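Local coordinates for probable chemoreceptor (Methyl-accepting chemotaxis) transmembrane protein (PDB 6D8V), which probably senses quaternary ammonium compounds for chemotaxis, binding 1,1-dimethyl-prolinium in its extracytoplasmic PDC (Cache) sensory domain, at residues G27-A32 against E63-A68; T35-L40 against Y156-N161; G53-L58 against G97-Y102; A74-A79 against E123-A128; M151-Y156 against G169-L174. One frame throughout, in Å; residues are numbered along the deposited sequence.

Interaction 1. Residues G27-A32 against E63-A68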
# COMPACT_ATOMS: atom_id res chain seq x y z
N GLY A 27 4.64 -7.83 -3.78
CA GLY A 27 4.19 -8.84 -4.73
C GLY A 27 3.48 -10.00 -4.06
O GLY A 27 2.50 -10.54 -4.58
N GLU A 28 3.97 -10.39 -2.88
CA GLU A 28 3.36 -11.51 -2.16
C GLU A 28 1.96 -11.15 -1.66
O GLU A 28 1.04 -11.98 -1.72
CB GLU A 28 4.25 -11.95 -0.99
CG GLU A 28 5.49 -12.72 -1.44
CD GLU A 28 6.33 -13.21 -0.28
OE1 GLU A 28 7.44 -12.69 -0.08
OE2 GLU A 28 5.88 -14.13 0.43
N LEU A 29 1.78 -9.91 -1.17
CA LEU A 29 0.44 -9.47 -0.78
C LEU A 29 -0.46 -9.31 -2.00
O LEU A 29 -1.62 -9.74 -1.98
CB LEU A 29 0.49 -8.14 -0.01
CG LEU A 29 1.04 -8.16 1.41
CD1 LEU A 29 0.75 -6.83 2.12
CD2 LEU A 29 0.48 -9.32 2.21
N ALA A 30 0.07 -8.71 -3.07
CA ALA A 30 -0.71 -8.60 -4.31
C ALA A 30 -1.24 -9.96 -4.74
O ALA A 30 -2.40 -10.09 -5.13
CB ALA A 30 0.14 -7.98 -5.42
N ALA A 31 -0.39 -11.00 -4.66
CA ALA A 31 -0.82 -12.35 -5.00
C ALA A 31 -1.92 -12.84 -4.06
O ALA A 31 -2.88 -13.48 -4.50
CB ALA A 31 0.36 -13.31 -4.96
N ALA A 32 -1.78 -12.57 -2.76
CA ALA A 32 -2.82 -12.96 -1.81
C ALA A 32 -4.11 -12.19 -2.06
O ALA A 32 -5.20 -12.75 -1.89
CB ALA A 32 -2.34 -12.74 -0.37
N GLU A 63 -4.72 -13.64 8.69
CA GLU A 63 -4.14 -14.71 9.49
C GLU A 63 -2.88 -15.29 8.84
O GLU A 63 -2.03 -15.83 9.55
CB GLU A 63 -5.17 -15.82 9.72
CG GLU A 63 -6.30 -15.47 10.67
CD GLU A 63 -7.27 -16.63 10.85
OE1 GLU A 63 -8.20 -16.77 10.02
OE2 GLU A 63 -7.09 -17.42 11.80
N GLN A 64 -2.75 -15.20 7.52
CA GLN A 64 -1.63 -15.85 6.84
C GLN A 64 -0.50 -14.89 6.46
O GLN A 64 0.61 -15.36 6.18
CB GLN A 64 -2.09 -16.58 5.57
CG GLN A 64 -3.29 -17.51 5.75
CD GLN A 64 -3.02 -18.70 6.66
OE1 GLN A 64 -1.94 -19.30 6.63
NE2 GLN A 64 -4.01 -19.04 7.49
N HIS A 65 -0.75 -13.59 6.42
CA HIS A 65 0.27 -12.62 6.01
C HIS A 65 0.33 -11.51 7.06
O HIS A 65 -0.55 -10.64 7.12
CB HIS A 65 -0.03 -12.08 4.63
CG HIS A 65 -0.34 -13.16 3.64
ND1 HIS A 65 0.64 -13.87 2.99
CD2 HIS A 65 -1.52 -13.69 3.23
CE1 HIS A 65 0.08 -14.78 2.20
NE2 HIS A 65 -1.24 -14.68 2.33
N GLY A 66 1.37 -11.55 7.90
CA GLY A 66 1.52 -10.55 8.94
C GLY A 66 1.75 -9.15 8.42
O GLY A 66 1.48 -8.18 9.14
N PHE A 67 2.24 -9.02 7.19
CA PHE A 67 2.53 -7.70 6.64
C PHE A 67 1.29 -6.99 6.12
O PHE A 67 1.38 -5.82 5.74
CB PHE A 67 3.57 -7.83 5.53
CG PHE A 67 4.16 -6.53 5.08
CD1 PHE A 67 4.79 -5.69 6.00
CD2 PHE A 67 4.09 -6.15 3.75
CE1 PHE A 67 5.34 -4.48 5.60
CE2 PHE A 67 4.64 -4.95 3.33
CZ PHE A 67 5.27 -4.11 4.26
N ALA A 68 0.13 -7.65 6.11
CA ALA A 68 -1.12 -7.02 5.73
C ALA A 68 -1.81 -6.43 6.96
O ALA A 68 -2.02 -7.13 7.95
CB ALA A 68 -2.03 -8.03 5.03

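Interaction 2. Residues T35-L40 against Y156-N161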
# COMPACT_ATOMS: atom_id res chain seq x y z
N THR A 35 -5.63 -13.80 -5.34
CA THR A 35 -6.25 -15.07 -4.96
C THR A 35 -7.59 -14.85 -4.27
O THR A 35 -8.58 -15.50 -4.61
CB THR A 35 -5.31 -15.87 -4.06
OG1 THR A 35 -4.19 -16.33 -4.81
CG2 THR A 35 -6.05 -17.06 -3.47
N MET A 36 -7.63 -13.96 -3.28
CA MET A 36 -8.87 -13.71 -2.56
C MET A 36 -9.96 -13.19 -3.50
O MET A 36 -11.11 -13.66 -3.46
CB MET A 36 -8.64 -12.72 -1.42
CG MET A 36 -9.87 -12.48 -0.57
SD MET A 36 -10.29 -13.93 0.41
CE MET A 36 -8.88 -14.01 1.51
N SER A 37 -9.62 -12.23 -4.37
CA SER A 37 -10.55 -11.78 -5.39
C SER A 37 -11.13 -12.95 -6.17
O SER A 37 -12.31 -12.93 -6.55
CB SER A 37 -9.86 -10.80 -6.33
OG SER A 37 -10.64 -10.56 -7.49
N GLY A 38 -10.31 -13.98 -6.42
CA GLY A 38 -10.80 -15.14 -7.16
C GLY A 38 -11.79 -15.96 -6.36
O GLY A 38 -12.89 -16.25 -6.83
N VAL A 39 -11.42 -16.35 -5.13
CA VAL A 39 -12.31 -17.20 -4.35
C VAL A 39 -13.61 -16.48 -4.02
O VAL A 39 -14.67 -17.11 -3.93
CB VAL A 39 -11.62 -17.72 -3.06
CG1 VAL A 39 -10.14 -17.40 -3.08
CG2 VAL A 39 -12.29 -17.14 -1.83
N LEU A 40 -13.56 -15.16 -3.86
CA LEU A 40 -14.79 -14.41 -3.68
C LEU A 40 -15.62 -14.40 -4.96
O LEU A 40 -16.85 -14.51 -4.92
CB LEU A 40 -14.49 -12.98 -3.22
CG LEU A 40 -13.96 -12.83 -1.79
CD1 LEU A 40 -13.69 -11.36 -1.43
CD2 LEU A 40 -14.91 -13.46 -0.77
N TYR A 156 -7.89 -5.52 -6.22
CA TYR A 156 -8.12 -6.32 -7.41
C TYR A 156 -9.61 -6.37 -7.71
O TYR A 156 -10.44 -6.35 -6.80
CB TYR A 156 -7.59 -7.75 -7.24
CG TYR A 156 -6.16 -7.92 -7.67
CD1 TYR A 156 -5.11 -7.72 -6.79
CD2 TYR A 156 -5.85 -8.29 -8.98
CE1 TYR A 156 -3.80 -7.88 -7.19
CE2 TYR A 156 -4.54 -8.44 -9.39
CZ TYR A 156 -3.52 -8.23 -8.49
OH TYR A 156 -2.21 -8.38 -8.89
N PRO A 157 -9.98 -6.43 -8.99
CA PRO A 157 -11.39 -6.61 -9.33
C PRO A 157 -11.85 -8.02 -8.99
O PRO A 157 -11.14 -9.00 -9.21
CB PRO A 157 -11.43 -6.37 -10.85
CG PRO A 157 -10.13 -5.69 -11.17
CD PRO A 157 -9.14 -6.19 -10.17
N VAL A 158 -13.06 -8.11 -8.43
CA VAL A 158 -13.70 -9.38 -8.15
C VAL A 158 -14.69 -9.66 -9.27
O VAL A 158 -15.59 -8.85 -9.53
CB VAL A 158 -14.41 -9.36 -6.78
CG1 VAL A 158 -15.15 -10.67 -6.55
CG2 VAL A 158 -13.40 -9.14 -5.67
N MET A 159 -14.53 -10.80 -9.94
CA MET A 159 -15.33 -11.16 -11.11
C MET A 159 -16.23 -12.35 -10.81
O MET A 159 -15.84 -13.26 -10.07
CB MET A 159 -14.44 -11.48 -12.31
CG MET A 159 -13.44 -10.40 -12.66
SD MET A 159 -14.20 -8.91 -13.34
CE MET A 159 -15.05 -9.60 -14.76
N SER A 160 -17.43 -12.33 -11.39
CA SER A 160 -18.39 -13.42 -11.20
C SER A 160 -19.06 -13.68 -12.55
O SER A 160 -20.00 -12.98 -12.93
CB SER A 160 -19.40 -13.08 -10.11
OG SER A 160 -20.23 -14.19 -9.84
N ASN A 161 -18.56 -14.68 -13.27
CA ASN A 161 -19.07 -15.04 -14.59
C ASN A 161 -18.91 -13.89 -15.59
O ASN A 161 -19.86 -13.48 -16.26
CB ASN A 161 -20.53 -15.50 -14.52
CG ASN A 161 -20.68 -17.00 -14.38
OD1 ASN A 161 -21.29 -17.49 -13.43
ND2 ASN A 161 -20.11 -17.75 -15.33

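Interaction 3. Residues G53-L58 against G97-Y102. With PBE (1,1-dimethyl-prolinium), chain C.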
# COMPACT_ATOMS: atom_id res chain seq x y z
N GLY A 53 -20.46 -16.21 4.73
CA GLY A 53 -19.18 -16.87 4.54
C GLY A 53 -18.14 -16.01 3.86
O GLY A 53 -16.94 -16.14 4.14
N ALA A 54 -18.56 -15.13 2.94
CA ALA A 54 -17.60 -14.21 2.34
C ALA A 54 -16.82 -13.47 3.42
O ALA A 54 -15.60 -13.28 3.30
CB ALA A 54 -18.31 -13.23 1.41
N ILE A 55 -17.49 -13.07 4.50
CA ILE A 55 -16.80 -12.44 5.62
C ILE A 55 -15.84 -13.43 6.28
O ILE A 55 -14.67 -13.10 6.53
CB ILE A 55 -17.80 -11.86 6.63
CG1 ILE A 55 -18.45 -10.58 6.08
CG2 ILE A 55 -17.11 -11.54 7.95
CD1 ILE A 55 -19.91 -10.72 5.73
N ASN A 56 -16.31 -14.64 6.59
CA ASN A 56 -15.42 -15.67 7.13
C ASN A 56 -14.14 -15.78 6.30
O ASN A 56 -13.03 -15.65 6.83
CB ASN A 56 -16.14 -17.02 7.20
CG ASN A 56 -15.29 -18.11 7.84
OD1 ASN A 56 -14.37 -17.83 8.61
ND2 ASN A 56 -15.61 -19.37 7.54
N LEU A 57 -14.29 -16.02 5.00
CA LEU A 57 -13.12 -16.26 4.15
C LEU A 57 -12.20 -15.04 4.11
O LEU A 57 -10.97 -15.19 4.05
CB LEU A 57 -13.55 -16.63 2.74
CG LEU A 57 -14.45 -17.85 2.60
CD1 LEU A 57 -14.82 -18.08 1.14
CD2 LEU A 57 -13.78 -19.08 3.20
N LEU A 58 -12.76 -13.83 4.13
CA LEU A 58 -11.95 -12.63 3.99
C LEU A 58 -10.92 -12.50 5.11
O LEU A 58 -9.92 -11.80 4.93
CB LEU A 58 -12.86 -11.40 3.97
CG LEU A 58 -12.67 -10.41 2.82
CD1 LEU A 58 -13.57 -9.19 3.02
CD2 LEU A 58 -11.22 -9.99 2.69
N GLY A 97 -25.89 1.28 3.34
CA GLY A 97 -26.61 0.11 2.88
C GLY A 97 -25.89 -0.63 1.77
O GLY A 97 -26.46 -0.87 0.70
N ALA A 98 -24.63 -1.00 2.00
CA ALA A 98 -23.85 -1.68 0.98
C ALA A 98 -22.93 -2.70 1.65
O ALA A 98 -22.42 -2.47 2.75
CB ALA A 98 -23.04 -0.69 0.15
N PHE A 99 -22.72 -3.82 0.97
CA PHE A 99 -21.90 -4.91 1.50
C PHE A 99 -20.44 -4.48 1.52
O PHE A 99 -19.78 -4.45 0.48
CB PHE A 99 -22.10 -6.18 0.68
CG PHE A 99 -21.37 -7.37 1.23
CD1 PHE A 99 -21.42 -7.67 2.59
CD2 PHE A 99 -20.65 -8.21 0.39
CE1 PHE A 99 -20.75 -8.76 3.10
CE2 PHE A 99 -19.98 -9.31 0.90
CZ PHE A 99 -20.03 -9.59 2.25
N THR A 100 -19.93 -4.15 2.70
CA THR A 100 -18.57 -3.62 2.86
C THR A 100 -17.93 -4.23 4.10
O THR A 100 -17.79 -3.57 5.14
CB THR A 100 -18.59 -2.09 2.95
OG1 THR A 100 -19.62 -1.67 3.85
CG2 THR A 100 -18.86 -1.48 1.58
N PRO A 101 -17.51 -5.48 4.03
CA PRO A 101 -16.78 -6.09 5.16
C PRO A 101 -15.34 -5.62 5.20
O PRO A 101 -14.72 -5.35 4.18
CB PRO A 101 -16.85 -7.60 4.86
CG PRO A 101 -17.69 -7.75 3.62
CD PRO A 101 -17.69 -6.43 2.92
N TYR A 102 -14.80 -5.56 6.42
CA TYR A 102 -13.44 -5.07 6.59
C TYR A 102 -12.82 -5.67 7.85
O TYR A 102 -13.21 -5.29 8.96
CB TYR A 102 -13.42 -3.55 6.64
CG TYR A 102 -12.04 -2.96 6.78
CD1 TYR A 102 -10.93 -3.62 6.26
CD2 TYR A 102 -11.84 -1.74 7.41
CE1 TYR A 102 -9.66 -3.09 6.38
CE2 TYR A 102 -10.58 -1.20 7.54
CZ TYR A 102 -9.49 -1.88 7.02
OH TYR A 102 -8.23 -1.33 7.14
N PBE C . -10.42 0.39 3.59
CD PBE C . -10.29 -0.02 2.35
CA PBE C . -10.52 1.89 3.40
CB PBE C . -11.49 2.00 2.16
CG PBE C . -11.25 0.97 1.47
CE PBE C . -11.65 -0.18 4.18
CF PBE C . -9.23 0.03 4.39
C PBE C . -11.00 2.66 4.52
O PBE C . -11.42 3.84 4.33
OXT PBE C . -10.99 2.19 5.69

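Interaction 4. Residues A74-A79 against E123-A128. With PBE (1,1-dimethyl-prolinium), chain C.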
# COMPACT_ATOMS: atom_id res chain seq x y z
N ALA A 74 -15.21 -4.21 -1.24
CA ALA A 74 -16.30 -3.30 -1.57
C ALA A 74 -17.07 -3.87 -2.75
O ALA A 74 -16.50 -4.13 -3.81
CB ALA A 74 -15.77 -1.90 -1.90
N GLU A 75 -18.37 -4.05 -2.57
CA GLU A 75 -19.22 -4.73 -3.54
C GLU A 75 -19.98 -3.72 -4.38
O GLU A 75 -20.63 -2.82 -3.84
CB GLU A 75 -20.19 -5.67 -2.82
CG GLU A 75 -21.49 -5.92 -3.56
CD GLU A 75 -22.68 -5.23 -2.92
OE1 GLU A 75 -22.46 -4.29 -2.12
OE2 GLU A 75 -23.83 -5.62 -3.21
N GLU A 76 -19.91 -3.89 -5.70
CA GLU A 76 -20.75 -3.12 -6.61
C GLU A 76 -22.20 -3.13 -6.10
O GLU A 76 -22.67 -4.16 -5.61
CB GLU A 76 -20.68 -3.72 -8.02
CG GLU A 76 -20.85 -2.71 -9.16
CD GLU A 76 -19.57 -1.95 -9.47
OE1 GLU A 76 -18.54 -2.24 -8.83
OE2 GLU A 76 -19.59 -1.06 -10.35
N PRO A 77 -22.92 -2.01 -6.22
CA PRO A 77 -24.21 -1.88 -5.50
C PRO A 77 -25.21 -2.98 -5.80
O PRO A 77 -25.61 -3.18 -6.96
CB PRO A 77 -24.72 -0.51 -5.96
CG PRO A 77 -24.02 -0.25 -7.25
CD PRO A 77 -22.66 -0.86 -7.09
N LYS A 78 -25.63 -3.68 -4.74
CA LYS A 78 -26.55 -4.83 -4.72
C LYS A 78 -25.98 -6.10 -5.36
O LYS A 78 -26.69 -7.10 -5.45
CB LYS A 78 -27.91 -4.53 -5.38
CG LYS A 78 -27.97 -4.73 -6.90
CD LYS A 78 -28.38 -6.14 -7.31
CE LYS A 78 -28.04 -6.43 -8.77
NZ LYS A 78 -28.13 -7.88 -9.09
N ALA A 79 -24.70 -6.11 -5.75
CA ALA A 79 -24.21 -7.16 -6.63
C ALA A 79 -24.13 -8.52 -5.94
O ALA A 79 -24.49 -9.54 -6.54
CB ALA A 79 -22.84 -6.76 -7.18
N GLU A 123 -9.56 6.19 -4.89
CA GLU A 123 -8.50 5.48 -5.58
C GLU A 123 -8.59 3.98 -5.35
O GLU A 123 -8.43 3.19 -6.28
CB GLU A 123 -7.15 6.02 -5.15
CG GLU A 123 -6.41 6.76 -6.25
CD GLU A 123 -4.97 7.00 -5.89
OE1 GLU A 123 -4.65 6.96 -4.68
OE2 GLU A 123 -4.16 7.23 -6.81
N TRP A 124 -8.84 3.56 -4.11
CA TRP A 124 -8.76 2.13 -3.78
C TRP A 124 -9.82 1.32 -4.52
O TRP A 124 -9.64 0.11 -4.69
CB TRP A 124 -8.90 1.93 -2.28
CG TRP A 124 -10.09 2.63 -1.70
CD1 TRP A 124 -10.12 3.87 -1.15
CD2 TRP A 124 -11.43 2.12 -1.66
NE1 TRP A 124 -11.41 4.17 -0.74
CE2 TRP A 124 -12.23 3.11 -1.04
CE3 TRP A 124 -12.03 0.93 -2.07
CZ2 TRP A 124 -13.59 2.94 -0.83
CZ3 TRP A 124 -13.39 0.76 -1.85
CH2 TRP A 124 -14.15 1.77 -1.24
N TYR A 125 -10.91 1.96 -4.96
CA TYR A 125 -11.90 1.29 -5.79
C TYR A 125 -11.78 1.64 -7.26
O TYR A 125 -11.83 0.75 -8.12
CB TYR A 125 -13.31 1.64 -5.31
CG TYR A 125 -14.37 0.66 -5.78
CD1 TYR A 125 -14.90 0.74 -7.06
CD2 TYR A 125 -14.83 -0.35 -4.94
CE1 TYR A 125 -15.86 -0.16 -7.50
CE2 TYR A 125 -15.78 -1.25 -5.37
CZ TYR A 125 -16.30 -1.15 -6.65
OH TYR A 125 -17.25 -2.05 -7.06
N GLY A 126 -11.59 2.92 -7.58
CA GLY A 126 -11.61 3.34 -8.97
C GLY A 126 -10.48 2.76 -9.80
O GLY A 126 -10.70 2.27 -10.91
N LEU A 127 -9.26 2.80 -9.27
CA LEU A 127 -8.09 2.37 -10.04
C LEU A 127 -8.26 0.95 -10.56
O LEU A 127 -8.17 0.70 -11.77
CB LEU A 127 -6.83 2.47 -9.18
CG LEU A 127 -6.35 3.87 -8.78
CD1 LEU A 127 -5.05 3.77 -8.00
CD2 LEU A 127 -6.16 4.74 -10.01
N ALA A 128 -8.52 -0.00 -9.66
CA ALA A 128 -8.68 -1.39 -10.06
C ALA A 128 -9.90 -1.59 -10.95
O ALA A 128 -9.87 -2.40 -11.88
CB ALA A 128 -8.77 -2.29 -8.83
N PBE C . -10.42 0.39 3.59
CD PBE C . -10.29 -0.02 2.35
CA PBE C . -10.52 1.89 3.40
CB PBE C . -11.49 2.00 2.16
CG PBE C . -11.25 0.97 1.47
CE PBE C . -11.65 -0.18 4.18
CF PBE C . -9.23 0.03 4.39
C PBE C . -11.00 2.66 4.52
O PBE C . -11.42 3.84 4.33
OXT PBE C . -10.99 2.19 5.69

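Interaction 5. Residues M151-Y156 against G169-L174. With PBE (1,1-dimethyl-prolinium), chain C.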
# COMPACT_ATOMS: atom_id res chain seq x y z
N MET A 151 -2.36 4.30 5.27
CA MET A 151 -2.05 3.03 4.64
C MET A 151 -2.11 3.18 3.13
O MET A 151 -2.70 4.14 2.60
CB MET A 151 -3.02 1.93 5.07
CG MET A 151 -4.44 2.26 4.64
SD MET A 151 -5.67 1.07 5.13
CE MET A 151 -5.43 1.02 6.91
N THR A 152 -1.50 2.22 2.43
CA THR A 152 -1.66 2.03 1.00
C THR A 152 -2.40 0.72 0.76
O THR A 152 -2.26 -0.23 1.53
CB THR A 152 -0.30 1.98 0.30
OG1 THR A 152 -0.49 1.94 -1.12
CG2 THR A 152 0.47 0.75 0.73
N SER A 153 -3.19 0.67 -0.31
CA SER A 153 -4.08 -0.46 -0.55
C SER A 153 -3.81 -1.11 -1.90
O SER A 153 -3.73 -0.42 -2.92
CB SER A 153 -5.54 -0.04 -0.45
OG SER A 153 -5.88 0.20 0.90
N ILE A 154 -3.68 -2.43 -1.89
CA ILE A 154 -3.57 -3.24 -3.09
C ILE A 154 -4.94 -3.84 -3.36
O ILE A 154 -5.46 -4.61 -2.54
CB ILE A 154 -2.49 -4.32 -2.94
CG1 ILE A 154 -1.13 -3.64 -2.77
CG2 ILE A 154 -2.46 -5.25 -4.13
CD1 ILE A 154 0.00 -4.60 -2.51
N ALA A 155 -5.55 -3.47 -4.48
CA ALA A 155 -6.92 -3.86 -4.77
C ALA A 155 -7.00 -4.54 -6.13
O ALA A 155 -6.26 -4.20 -7.06
CB ALA A 155 -7.87 -2.66 -4.74
N TYR A 156 -7.89 -5.52 -6.22
CA TYR A 156 -8.12 -6.32 -7.41
C TYR A 156 -9.61 -6.37 -7.71
O TYR A 156 -10.44 -6.35 -6.80
CB TYR A 156 -7.59 -7.75 -7.24
CG TYR A 156 -6.16 -7.92 -7.67
CD1 TYR A 156 -5.11 -7.72 -6.79
CD2 TYR A 156 -5.85 -8.29 -8.98
CE1 TYR A 156 -3.80 -7.88 -7.19
CE2 TYR A 156 -4.54 -8.44 -9.39
CZ TYR A 156 -3.52 -8.23 -8.49
OH TYR A 156 -2.21 -8.38 -8.89
N GLY A 169 -9.33 -6.04 -1.69
CA GLY A 169 -7.97 -5.55 -1.56
C GLY A 169 -7.39 -5.82 -0.19
O GLY A 169 -8.07 -6.28 0.73
N VAL A 170 -6.11 -5.48 -0.06
CA VAL A 170 -5.32 -5.69 1.15
C VAL A 170 -4.61 -4.38 1.48
O VAL A 170 -4.35 -3.56 0.59
CB VAL A 170 -4.31 -6.85 0.91
CG1 VAL A 170 -3.28 -6.94 2.02
CG2 VAL A 170 -5.06 -8.15 0.76
N ASP A 171 -4.28 -4.18 2.76
CA ASP A 171 -3.70 -2.91 3.19
C ASP A 171 -2.31 -3.08 3.77
O ASP A 171 -2.02 -4.08 4.43
CB ASP A 171 -4.58 -2.19 4.23
CG ASP A 171 -5.97 -1.93 3.73
OD1 ASP A 171 -6.16 -1.82 2.49
OD2 ASP A 171 -6.89 -1.84 4.57
N ILE A 172 -1.46 -2.09 3.52
CA ILE A 172 -0.14 -1.98 4.12
C ILE A 172 -0.11 -0.66 4.87
O ILE A 172 -0.20 0.41 4.25
CB ILE A 172 0.99 -2.03 3.08
CG1 ILE A 172 0.86 -3.28 2.20
CG2 ILE A 172 2.34 -2.00 3.77
CD1 ILE A 172 1.98 -3.43 1.18
N SER A 173 -0.02 -0.73 6.19
CA SER A 173 0.04 0.48 6.99
C SER A 173 1.37 1.19 6.75
O SER A 173 2.41 0.55 6.57
CB SER A 173 -0.12 0.15 8.47
OG SER A 173 1.09 -0.33 9.03
N LEU A 174 1.33 2.52 6.73
CA LEU A 174 2.56 3.26 6.54
C LEU A 174 3.55 2.98 7.67
O LEU A 174 4.76 3.17 7.48
CB LEU A 174 2.27 4.75 6.43
CG LEU A 174 2.17 5.35 5.02
CD1 LEU A 174 1.51 4.40 4.06
CD2 LEU A 174 1.39 6.66 5.08
N PBE C . -10.42 0.39 3.59
CD PBE C . -10.29 -0.02 2.35
CA PBE C . -10.52 1.89 3.40
CB PBE C . -11.49 2.00 2.16
CG PBE C . -11.25 0.97 1.47
CE PBE C . -11.65 -0.18 4.18
CF PBE C . -9.23 0.03 4.39
C PBE C . -11.00 2.66 4.52
O PBE C . -11.42 3.84 4.33
OXT PBE C . -10.99 2.19 5.69

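Interaction 1. Residues G27-A32 against E63-A68
The rings of His65 and Phe67 both turn to the helix segment 27-32. Gln64, the residue before His65, lays CB over one face of the imidazole, offset toward the rim. Ala32 meets the same ring obliquely, its CB 3.5 Å from His65 NE2. Phe67 is likewise approached at a slant, by a methyl of Leu29: CD1 lies 3.8 Å from Phe67 CD2. Arg180 makes a cation-pi contact with the phenyl ring.

Leu29 is the hub. With CG anti to its carbonyl carbon (chi1 -71°), the leucine reaches out from the helix and splits its fork, CD1 going to Phe67 while CD2 lies 3.7 Å from His65 CB and 4.0 Å from Ala68 CB. A type I turn, closed by Ala68 N to His65 O at 3.2 Å, gathers these three partners against Leu29. Val170 and Ile172 of strand 163-173 also touch Leu29. This is apolar packing of the long N-terminal helix 2-45 of a PDC (Cache) sensor domain against the connection that leads from helix 60-64 into strand 70-75.

Interaction 2. Residues T35-L40 against Y156-N161
Ser37 points toward the strand and meets the flank of Val158 where helix 35-40 runs over strand 156-160. Its hydroxyl stands anti to the backbone N (chi1 167°), which carries OG to the carbonyl of Pro157. Ser37 OG donates a hydrogen bond to Pro157 O, modelled at 2.4 Å, too short to be relied on.

Val158 lays both methyls against the helix: CG2 lies 3.6 Å from Ser37 OG, and CG1 is 3.6 Å from Ser37 O and 4.1 Å from Leu40 CB. The axes of segments 35-40 and 156-160 approach to 6.8 Å at 22°, so here the long helix of the Cache-type fold runs nearly along the strand. An alanine in place of Val158 would remove both methyls and would probably leave Leu40 CB and the side of Ser37 without their apolar neighbour.

On the other flank of Ser37, its CB meets Tyr156 CB at 3.9 Å, while the phenol ring swings away to Ala33 and Arg34. Leu40 turns on to Ala54 of helix 51-58.

Interaction 3. Residues G53-L58 against G97-Y102
Ile55 and Phe99 open the apolar part of this contact, which is all that joins helix 53-58 to segment 97-102. The isoleucine slants across and sets CD1 at the rim of the phenyl ring, in its plane, 3.4 Å from Phe99 CE1. Ala54 comes to the same edge, CB being 4.1 Å from Phe99 CZ. Pro101 fills the next place along the helix: its CB takes Ile55 CG1 at 3.6 Å and Leu58 CD1 at 4.1 Å, both side chains crossing the proline at about a right angle. Pro101 also lays CD over the centre of one face of Phe99.

The helix thus packs on Pro101, beside strand 101-105 of the antiparallel sheet of the PDC domain, and Tyr102, the next residue, points to the other side, into the ligand pocket.

With CG anti to the backbone N (chi1 -178°), the phenol puts a face under 1,1-dimethyl-prolinium, whose methyl CE sits over the ring centre, 3.5 Å above its plane. The second methyl, CF, is 3.3 Å from Tyr102 CZ. Such an approach of N-methyl groups to a ring is consistent with a cation-pi attraction. Replacing Tyr102 with an alanine would remove this face and would probably leave both methyls without their aromatic support on that side.

Polar links reach outward: Phe99 N donates to Glu75 OE1, and Ile55 O accepts from Trp103 NE1.

Interaction 4. Residues A74-A79 against E123-A128
Glu76 O accepts from Ala79 N at 2.8 Å, the bond that closes a type II turn at the end of strand 70-75, just past Ala74, which packs on Trp124 and Tyr125 of helix 123-131. The carboxylate of Glu76 is placed doubtfully close to Tyr125 OH, and the nature of that pairing stays unsettled.

Sounder contacts come from Ala74, which meets the edge of the tyrosine ring twice, with O 3.4 Å and CB 3.5 Å from Tyr125 CE2. Tyr120, from outside the two segments, stacks with this ring. The same Ala74 CB lies in the plane of the Trp124 indole, 3.6 Å from Trp124 CZ3. Trp124 is thus wedged: Tyr125 CB rests on one face, offset toward the rim, and CG of 1,1-dimethyl-prolinium takes the opposite one, 3.3 Å above the ring plane. The indole gets there with its own CG between the backbone N and the carbonyl carbon (chi1 51°).

Trp72 meets Trp124 edge-to-face and Tyr140 adjoins it; all three line the ligand pocket, forming an aromatic box to which helix 123-131 gives one wall. Boxes of this kind are characteristic of sites for quaternary ammonium groups.

Interaction 5. Residues M151-Y156 against G169-L174
Ser153 and Asp171 join side chains across a pair of antiparallel strands. Ser153 OG donates to Asp171 OD1 at 2.6 Å, meeting the oxygen from above the carboxylate plane, 48° out of it. OD1 also accepts from Trp72 NE1, while Ser153 OG has a further hydrogen-bond partner in Tyr140 OH. With these two donors on OD1, the carboxylate is probably fixed in rotation.

Its other oxygen, OD2, is turned to the ligand and lies 3.0 Å from methyl CF of 1,1-dimethyl-prolinium. The negative charge would probably help to balance the quaternary ammonium, whose own carboxylate is bound by the backbone N atoms of Glu143 and Gly144. Met151 slants across the aspartate, with SD 3.2 Å from Asp171 OD2.

Strands 149-160 and 163-173 form a beta hairpin of the PDC sheet. Thr152 N reaches Ile172 O at 2.9 Å, and Ile172 N returns to Thr152 O at 2.8 Å, the straighter of the two (173°). Ile154 N likewise bonds Val170 O at 2.8 Å. Ser153 N instead looks outward, to Thr137 OG1.

On the face away from Ser153 and Asp171 sit Thr152, Ile154, Val170 and Ile172. Thr152 and Ile172 lie side by side, Thr152 CG2 3.7 Å from Ile172 CB, and Thr152 OG1 is satisfied by Thr137 O. At the strand end Ser173 is the N-cap of helix 174-183, its OG bonded to Ala176 N.

Overall arrangement
All five contacts are buried, yet their chemistry follows their place. Interaction 5, whose centre is about 4 Å from the centre of the chain, is the backbone-bonded core, with Ser153 and Asp171 on the pocket face and mostly apolar groups on the other. That apolar face carries interaction 1: Leu29 and Phe67 pack on Ile172, and Ala68 on Val170. Interactions 1 and 2 share helix 2-45, while interactions 2 and 5 share strand 149-160 and Tyr156. Helix 51-58 extends the helical layer from interaction 2, through Leu40 on Ala54, to interaction 3. On the pocket side, interactions 3, 4 and 5 all touch the ligand, the first two offering aromatic faces and the last a carboxylate.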